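Local coordinates for adenovirus single-stranded dna-binding protein (PDB 1ANV) that binds single-stranded viral DNA and, by forming multimers, unwinds the template without ATP during strand-displacement replication, also enhancing initiation, at residues Leu272-Cys277 with Asp295-Ala300; Trp8-Glu13 with Phe82-Tyr87; Leu217-Arg222 with Arg237-Leu242. All coordinates share one frame; numbering follows the deposited sequence.

Interaction 1 of 3, residues Leu272-Cys277 with Asp295-Ala300; sequences LIVFQC and DFKISA. With ZN (zinc ion), chain C; IUM (uranyl (VI) ion), chain D.
F275 and I298 form an antiparallel hydrogen-bonded pair: F275 N gives to I298 O at 3.0 Å, and I298 N returns to F275 O at 3.2 Å. V274 and S299 follow as the non-hydrogen-bonded pair, and A300 N, already in the first turn of helix 300-315, reaches I273 O at 2.8 Å. The backbone CA-H groups of S299 and K297 also point at I273 O and F275 O. This pairing makes 298-299 an outer strand of the three-stranded antiparallel sheet 242-246, 271-275, 298-299. S299 is the N-cap of helix 300-315, and its OG is hydrogen-bonded to D302 OD2.

Apolar contacts lie on both faces. On one, the F275 ring, its CG anti to the carbonyl carbon (chi1 -51°), lies alongside I298 and A300, with CE2 4.2 Å from A300 CB; I273 CB also meets A300 CB, at 4.0 Å, and strand 217-220 covers the F275 ring. On the other, the V274 and K297 side chains cross obliquely, V274 CG1 4.1 Å from K297 CG.

A metal bond marks the end towards C277: C277 SG holds the zinc ion at 2.1 Å, and C223, C225 and C294 complete a four-cysteine site. Separately, D295 OD1 is modelled as bonded to a uranyl ion, 1.9 Å from its uranium.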
# COMPACT_ATOMS: atom_id res chain seq x y z
N LEU A 272 1.42 5.60 -11.83
CA LEU A 272 1.92 4.86 -10.71
C LEU A 272 0.81 4.41 -9.80
O LEU A 272 -0.25 5.02 -9.72
CB LEU A 272 2.81 5.77 -9.85
CG LEU A 272 4.22 6.05 -10.38
CD1 LEU A 272 4.91 6.96 -9.38
CD2 LEU A 272 5.04 4.77 -10.51
N ILE A 273 1.07 3.36 -9.07
CA ILE A 273 0.07 2.91 -8.14
C ILE A 273 0.36 3.61 -6.84
O ILE A 273 1.49 3.55 -6.34
CB ILE A 273 0.15 1.40 -7.91
CG1 ILE A 273 -0.60 0.61 -8.99
CG2 ILE A 273 -0.42 1.10 -6.53
CD1 ILE A 273 -0.09 -0.83 -9.14
N VAL A 274 -0.64 4.28 -6.28
CA VAL A 274 -0.43 4.97 -5.02
C VAL A 274 -1.35 4.47 -3.93
O VAL A 274 -2.57 4.41 -4.11
CB VAL A 274 -0.53 6.49 -5.15
CG1 VAL A 274 -0.30 7.13 -3.78
CG2 VAL A 274 0.49 7.00 -6.15
N PHE A 275 -0.76 4.14 -2.79
CA PHE A 275 -1.55 3.68 -1.66
C PHE A 275 -1.72 4.80 -0.65
O PHE A 275 -0.73 5.37 -0.20
CB PHE A 275 -0.89 2.52 -0.91
CG PHE A 275 -0.49 1.40 -1.82
CD1 PHE A 275 -1.45 0.61 -2.44
CD2 PHE A 275 0.86 1.13 -2.04
CE1 PHE A 275 -1.09 -0.43 -3.29
CE2 PHE A 275 1.24 0.09 -2.88
CZ PHE A 275 0.26 -0.69 -3.51
N GLN A 276 -2.95 5.07 -0.26
CA GLN A 276 -3.21 6.09 0.74
C GLN A 276 -3.86 5.48 1.96
O GLN A 276 -3.68 4.30 2.22
CB GLN A 276 -4.10 7.20 0.20
CG GLN A 276 -3.45 7.94 -0.96
CD GLN A 276 -4.45 8.29 -2.03
OE1 GLN A 276 -5.23 7.43 -2.47
NE2 GLN A 276 -4.45 9.57 -2.42
N CYS A 277 -4.62 6.27 2.71
CA CYS A 277 -5.28 5.77 3.89
C CYS A 277 -6.32 4.76 3.49
O CYS A 277 -6.62 4.63 2.31
CB CYS A 277 -6.00 6.92 4.63
SG CYS A 277 -6.67 6.43 6.25
N ASP A 295 -2.77 10.49 7.03
CA ASP A 295 -2.08 11.07 5.89
C ASP A 295 -1.05 10.12 5.26
O ASP A 295 -0.02 10.54 4.71
CB ASP A 295 -1.57 12.50 6.19
CG ASP A 295 -2.32 13.57 5.45
OD1 ASP A 295 -3.32 14.13 5.89
OD2 ASP A 295 -1.81 13.85 4.29
N PHE A 296 -1.37 8.83 5.32
CA PHE A 296 -0.54 7.77 4.75
C PHE A 296 -0.52 7.85 3.23
O PHE A 296 -1.56 7.86 2.56
CB PHE A 296 -1.09 6.41 5.17
CG PHE A 296 -0.25 5.21 4.82
CD1 PHE A 296 -0.43 4.54 3.61
CD2 PHE A 296 0.68 4.69 5.73
CE1 PHE A 296 0.30 3.40 3.31
CE2 PHE A 296 1.42 3.54 5.45
CZ PHE A 296 1.23 2.90 4.22
N LYS A 297 0.70 7.90 2.68
CA LYS A 297 0.88 8.01 1.24
C LYS A 297 2.24 7.49 0.85
O LYS A 297 3.25 7.95 1.37
CB LYS A 297 0.73 9.45 0.80
CG LYS A 297 0.75 9.64 -0.70
CD LYS A 297 0.28 11.03 -1.11
CE LYS A 297 0.65 11.40 -2.54
NZ LYS A 297 0.73 12.85 -2.78
N ILE A 298 2.23 6.53 -0.07
CA ILE A 298 3.43 5.89 -0.59
C ILE A 298 3.10 5.17 -1.91
O ILE A 298 2.09 4.49 -2.04
CB ILE A 298 4.10 4.92 0.39
CG1 ILE A 298 5.32 4.30 -0.28
CG2 ILE A 298 3.16 3.77 0.75
CD1 ILE A 298 6.48 4.02 0.68
N SER A 299 3.96 5.36 -2.90
CA SER A 299 3.75 4.74 -4.19
C SER A 299 4.30 3.33 -4.18
O SER A 299 5.12 2.98 -3.33
CB SER A 299 4.41 5.54 -5.29
OG SER A 299 5.80 5.40 -5.16
N ALA A 300 3.85 2.52 -5.12
CA ALA A 300 4.31 1.16 -5.16
C ALA A 300 5.83 1.07 -5.20
O ALA A 300 6.45 0.37 -4.40
CB ALA A 300 3.63 0.38 -6.27
ZN ZN C . -5.43 5.59 7.79
U IUM D . -4.85 14.34 7.08

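Interaction 2 of 3, residues Trp8-Glu13 with Phe82-Tyr87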
# COMPACT_ATOMS: atom_id res chain seq x y z
N TRP A 8 15.09 -13.00 22.31
CA TRP A 8 14.82 -11.63 22.66
C TRP A 8 16.10 -10.87 22.86
O TRP A 8 16.25 -9.75 22.36
CB TRP A 8 14.01 -11.52 23.95
CG TRP A 8 13.66 -10.11 24.25
CD1 TRP A 8 12.63 -9.41 23.70
CD2 TRP A 8 14.28 -9.24 25.19
NE1 TRP A 8 12.56 -8.16 24.25
CE2 TRP A 8 13.56 -8.02 25.17
CE3 TRP A 8 15.34 -9.37 26.06
CZ2 TRP A 8 13.91 -6.93 25.98
CZ3 TRP A 8 15.68 -8.31 26.87
CH2 TRP A 8 14.97 -7.10 26.83
N GLU A 9 17.03 -11.49 23.60
CA GLU A 9 18.31 -10.85 23.82
C GLU A 9 19.05 -10.66 22.51
O GLU A 9 19.63 -9.62 22.24
CB GLU A 9 19.17 -11.57 24.86
CG GLU A 9 18.54 -11.52 26.25
CD GLU A 9 19.36 -12.24 27.27
OE1 GLU A 9 20.34 -11.50 27.74
OE2 GLU A 9 19.15 -13.39 27.61
N LYS A 10 19.00 -11.69 21.68
CA LYS A 10 19.63 -11.64 20.39
C LYS A 10 19.06 -10.47 19.58
O LYS A 10 19.78 -9.73 18.91
CB LYS A 10 19.48 -12.97 19.69
CG LYS A 10 20.39 -13.16 18.48
CD LYS A 10 19.84 -14.24 17.55
CE LYS A 10 20.82 -14.70 16.48
NZ LYS A 10 20.71 -16.14 16.20
N GLY A 11 17.76 -10.28 19.67
CA GLY A 11 17.13 -9.18 18.96
C GLY A 11 17.58 -7.86 19.55
O GLY A 11 17.97 -6.94 18.84
N MET A 12 17.53 -7.79 20.87
CA MET A 12 17.93 -6.60 21.58
C MET A 12 19.34 -6.17 21.22
O MET A 12 19.64 -4.98 21.14
CB MET A 12 17.80 -6.84 23.08
CG MET A 12 16.35 -6.72 23.52
SD MET A 12 15.64 -5.14 23.02
CE MET A 12 16.16 -4.19 24.45
N GLU A 13 20.21 -7.15 21.03
CA GLU A 13 21.58 -6.88 20.70
C GLU A 13 21.67 -6.16 19.38
O GLU A 13 22.24 -5.07 19.28
CB GLU A 13 22.44 -8.15 20.69
CG GLU A 13 23.30 -8.31 21.96
CD GLU A 13 22.65 -7.79 23.22
OE1 GLU A 13 21.82 -8.64 23.77
OE2 GLU A 13 22.92 -6.70 23.70
N PHE A 82 15.82 -12.48 12.12
CA PHE A 82 17.18 -12.75 12.51
C PHE A 82 17.24 -13.32 13.90
O PHE A 82 17.93 -14.30 14.14
CB PHE A 82 17.98 -11.44 12.40
CG PHE A 82 19.28 -11.40 13.16
CD1 PHE A 82 20.45 -11.92 12.60
CD2 PHE A 82 19.35 -10.81 14.42
CE1 PHE A 82 21.66 -11.87 13.29
CE2 PHE A 82 20.56 -10.75 15.13
CZ PHE A 82 21.71 -11.29 14.56
N ALA A 83 16.51 -12.71 14.82
CA ALA A 83 16.46 -13.09 16.22
C ALA A 83 15.60 -14.30 16.41
O ALA A 83 15.73 -15.00 17.41
CB ALA A 83 15.92 -11.96 17.07
N GLU A 84 14.73 -14.51 15.45
CA GLU A 84 13.83 -15.65 15.49
C GLU A 84 12.71 -15.46 16.49
O GLU A 84 12.16 -16.42 16.99
CB GLU A 84 14.54 -16.97 15.79
CG GLU A 84 14.91 -17.74 14.52
CD GLU A 84 16.40 -17.83 14.29
OE1 GLU A 84 17.13 -18.51 14.98
OE2 GLU A 84 16.81 -17.11 13.28
N VAL A 85 12.39 -14.21 16.77
CA VAL A 85 11.31 -13.91 17.69
C VAL A 85 10.13 -13.56 16.85
O VAL A 85 10.31 -13.14 15.71
CB VAL A 85 11.64 -12.75 18.63
CG1 VAL A 85 13.00 -12.17 18.26
CG2 VAL A 85 10.57 -11.67 18.54
N THR A 86 8.94 -13.74 17.40
CA THR A 86 7.71 -13.43 16.69
C THR A 86 6.54 -13.24 17.64
O THR A 86 6.50 -13.81 18.73
CB THR A 86 7.34 -14.50 15.65
OG1 THR A 86 5.99 -14.33 15.31
CG2 THR A 86 7.53 -15.88 16.27
N TYR A 87 5.59 -12.44 17.22
CA TYR A 87 4.42 -12.18 18.04
C TYR A 87 3.15 -12.51 17.25
O TYR A 87 2.86 -11.89 16.23
CB TYR A 87 4.41 -10.74 18.58
CG TYR A 87 5.66 -10.35 19.34
CD1 TYR A 87 6.83 -10.02 18.67
CD2 TYR A 87 5.66 -10.28 20.74
CE1 TYR A 87 7.99 -9.65 19.35
CE2 TYR A 87 6.81 -9.91 21.44
CZ TYR A 87 7.98 -9.60 20.74
OH TYR A 87 9.12 -9.23 21.41
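Helix 7-21 meets the C-terminal end of helix 64-83 where G11 and A83 bring their CA atoms to 4.8 Å, and no hydrogen bond crosses between the two segments. A83 CB packs on the side-chain-less backbone of G11, 3.6 Å from G11 CA. K10 reaches over the other helix end. With CG anti to the backbone N (chi1 -166°), its chain passes A83 CA at CD and crosses F82 at about a right angle. K10 CE lies over one face of the phenyl ring, 4.3 Å from the F82 centroid, as a CH-pi contact. The ammonium is farther out, so any cation-pi attraction is weak, and K10 NZ stays 4.5 Å from E84 OE1, beyond a salt bridge. E84, with positive phi (74°), is the C-prime residue of a Schellman motif that ends helix 64-83. Past this turn the chain brings Y87 OH to the edge of the W8 indole, 4.2 Å from W8 CD1, while M12 CG lies over one indole face. Within the all-alpha part of the protein, L34 touches V85 and Y87, and K33 touches W8. F82 reaches beyond that part, making edge-to-face contacts with F318 and with W314 of helix 300-315.

Interaction 3 of 3, residues Leu217-Arg222 with Arg237-Leu242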
# COMPACT_ATOMS: atom_id res chain seq x y z
N LEU A 217 2.52 -7.81 -6.21
CA LEU A 217 2.53 -6.41 -5.92
C LEU A 217 2.68 -6.26 -4.41
O LEU A 217 1.84 -6.72 -3.65
CB LEU A 217 1.37 -5.60 -6.52
CG LEU A 217 1.15 -4.29 -5.78
CD1 LEU A 217 1.90 -3.15 -6.46
CD2 LEU A 217 -0.34 -3.98 -5.71
N LEU A 218 3.79 -5.67 -4.01
CA LEU A 218 4.09 -5.43 -2.62
C LEU A 218 3.22 -4.28 -2.15
O LEU A 218 3.51 -3.12 -2.43
CB LEU A 218 5.56 -5.01 -2.53
CG LEU A 218 6.20 -5.20 -1.17
CD1 LEU A 218 7.08 -3.99 -0.91
CD2 LEU A 218 5.15 -5.38 -0.09
N MET A 219 2.13 -4.60 -1.46
CA MET A 219 1.20 -3.61 -0.98
C MET A 219 0.97 -3.70 0.52
O MET A 219 0.99 -4.78 1.11
CB MET A 219 -0.14 -3.85 -1.69
CG MET A 219 -0.51 -5.32 -1.63
SD MET A 219 -2.27 -5.59 -1.97
CE MET A 219 -2.84 -6.14 -0.34
N PRO A 220 0.73 -2.55 1.13
CA PRO A 220 0.49 -2.44 2.56
C PRO A 220 -0.94 -2.84 2.93
O PRO A 220 -1.89 -2.43 2.27
CB PRO A 220 0.63 -0.95 2.87
CG PRO A 220 0.50 -0.21 1.55
CD PRO A 220 0.64 -1.24 0.43
N LEU A 221 -1.08 -3.62 3.99
CA LEU A 221 -2.39 -4.03 4.45
C LEU A 221 -2.91 -3.09 5.52
O LEU A 221 -4.05 -3.18 5.99
CB LEU A 221 -2.38 -5.45 5.05
CG LEU A 221 -2.44 -6.55 4.02
CD1 LEU A 221 -2.70 -5.94 2.64
CD2 LEU A 221 -1.09 -7.27 4.03
N ARG A 222 -2.05 -2.19 5.96
CA ARG A 222 -2.48 -1.29 7.01
C ARG A 222 -1.82 0.06 6.94
O ARG A 222 -0.69 0.20 6.51
CB ARG A 222 -2.36 -1.87 8.41
CG ARG A 222 -1.01 -2.49 8.71
CD ARG A 222 -1.02 -3.32 9.98
NE ARG A 222 0.32 -3.40 10.58
CZ ARG A 222 1.00 -4.52 10.78
NH1 ARG A 222 0.50 -5.71 10.45
NH2 ARG A 222 2.21 -4.45 11.33
N ARG A 237 -13.44 1.17 3.97
CA ARG A 237 -12.41 0.31 3.44
C ARG A 237 -11.47 -0.16 4.56
O ARG A 237 -10.99 0.61 5.38
CB ARG A 237 -11.67 0.95 2.26
CG ARG A 237 -10.43 0.16 1.87
CD ARG A 237 -9.74 0.68 0.62
NE ARG A 237 -10.68 0.96 -0.46
CZ ARG A 237 -11.26 2.14 -0.65
NH1 ARG A 237 -11.02 3.17 0.14
NH2 ARG A 237 -12.11 2.29 -1.66
N GLN A 238 -11.22 -1.45 4.60
CA GLN A 238 -10.38 -2.00 5.64
C GLN A 238 -8.92 -2.15 5.26
O GLN A 238 -8.14 -2.75 5.99
CB GLN A 238 -10.98 -3.35 6.06
CG GLN A 238 -12.42 -3.20 6.54
CD GLN A 238 -12.53 -2.17 7.65
OE1 GLN A 238 -12.12 -2.40 8.79
NE2 GLN A 238 -13.14 -1.04 7.33
N LEU A 239 -8.54 -1.62 4.10
CA LEU A 239 -7.18 -1.69 3.58
C LEU A 239 -6.84 -0.36 2.97
O LEU A 239 -7.71 0.43 2.61
CB LEU A 239 -7.06 -2.71 2.43
CG LEU A 239 -6.72 -4.14 2.84
CD1 LEU A 239 -6.26 -4.93 1.61
CD2 LEU A 239 -5.62 -4.16 3.90
N PRO A 240 -5.56 -0.12 2.80
CA PRO A 240 -5.19 1.13 2.21
C PRO A 240 -5.70 1.18 0.79
O PRO A 240 -5.72 0.16 0.10
CB PRO A 240 -3.67 1.23 2.32
CG PRO A 240 -3.24 0.17 3.31
CD PRO A 240 -4.41 -0.81 3.44
N LYS A 241 -6.13 2.36 0.36
CA LYS A 241 -6.66 2.58 -0.96
C LYS A 241 -5.58 2.59 -2.00
O LYS A 241 -4.57 3.27 -1.88
CB LYS A 241 -7.41 3.90 -1.04
CG LYS A 241 -7.93 4.26 -2.43
CD LYS A 241 -8.83 5.50 -2.40
CE LYS A 241 -9.80 5.62 -3.57
NZ LYS A 241 -9.15 5.73 -4.89
N LEU A 242 -5.86 1.82 -3.04
CA LEU A 242 -5.00 1.70 -4.18
C LEU A 242 -5.48 2.70 -5.18
O LEU A 242 -6.60 2.56 -5.68
CB LEU A 242 -5.11 0.29 -4.80
CG LEU A 242 -3.87 -0.14 -5.55
CD1 LEU A 242 -3.70 -1.65 -5.45
CD2 LEU A 242 -3.94 0.29 -7.00
O HOH W 1 -4.27 -1.85 0.17
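L239 and P240 pack against the end of strand 217-220: the loop that leads into strand 242-246 lies here on a strand that pairs antiparallel with strand 95-98, close to the second zinc site. The L239 side chain, its CG anti to the carbonyl carbon (chi1 -90°), lies beside that of L221, both pointing the same way. The methyl branches of the two leucines meet closely, though their exact fit is only approximate in the model. L239 CD1 also faces M219 CE, whose placement is doubtful; these two side chains cross at about a right angle. P240 comes next and is set against P220, its CG 4.1 Å from P220 CB. The same proline ring leans on the chain as it leaves the strand, with P240 CD 3.4 Å from L221 C, and C223 of the zinc site lies close by. L242 then begins the next strand, its side chain reaching tip to tip with L217, L242 CD1 4.1 Å from L217 CD2; L242 also packs on I273 and F275 of strand 271-275. A single water bridges the two backbones, donating to P220 O at 3.2 Å and to P240 O at 2.5 Å, the latter a short distance that carries little weight at this resolution.

Along the chain interaction 2 closes first, interaction 3 follows and interaction 1 comes last, with none enclosing another. Interactions 1 and 3 have centres about 9 Å apart near the middle of the molecule and touch directly: K241 pairs with Q276 and C277 by probable backbone hydrogen bonds, and F275 packs on P220. Strand 271-275 thus stands between strand 298-299 and the 237-242 loop that leads into strand 242-246, which ties the sheet to the second zinc site. Interaction 2 belongs to the all-alpha region, its centre about 30 Å from that of interaction 1 and 27 Å from that of interaction 3. Helix 300-315, beginning at interaction 1, carries W314 to interaction 2, so one helix spans both regions.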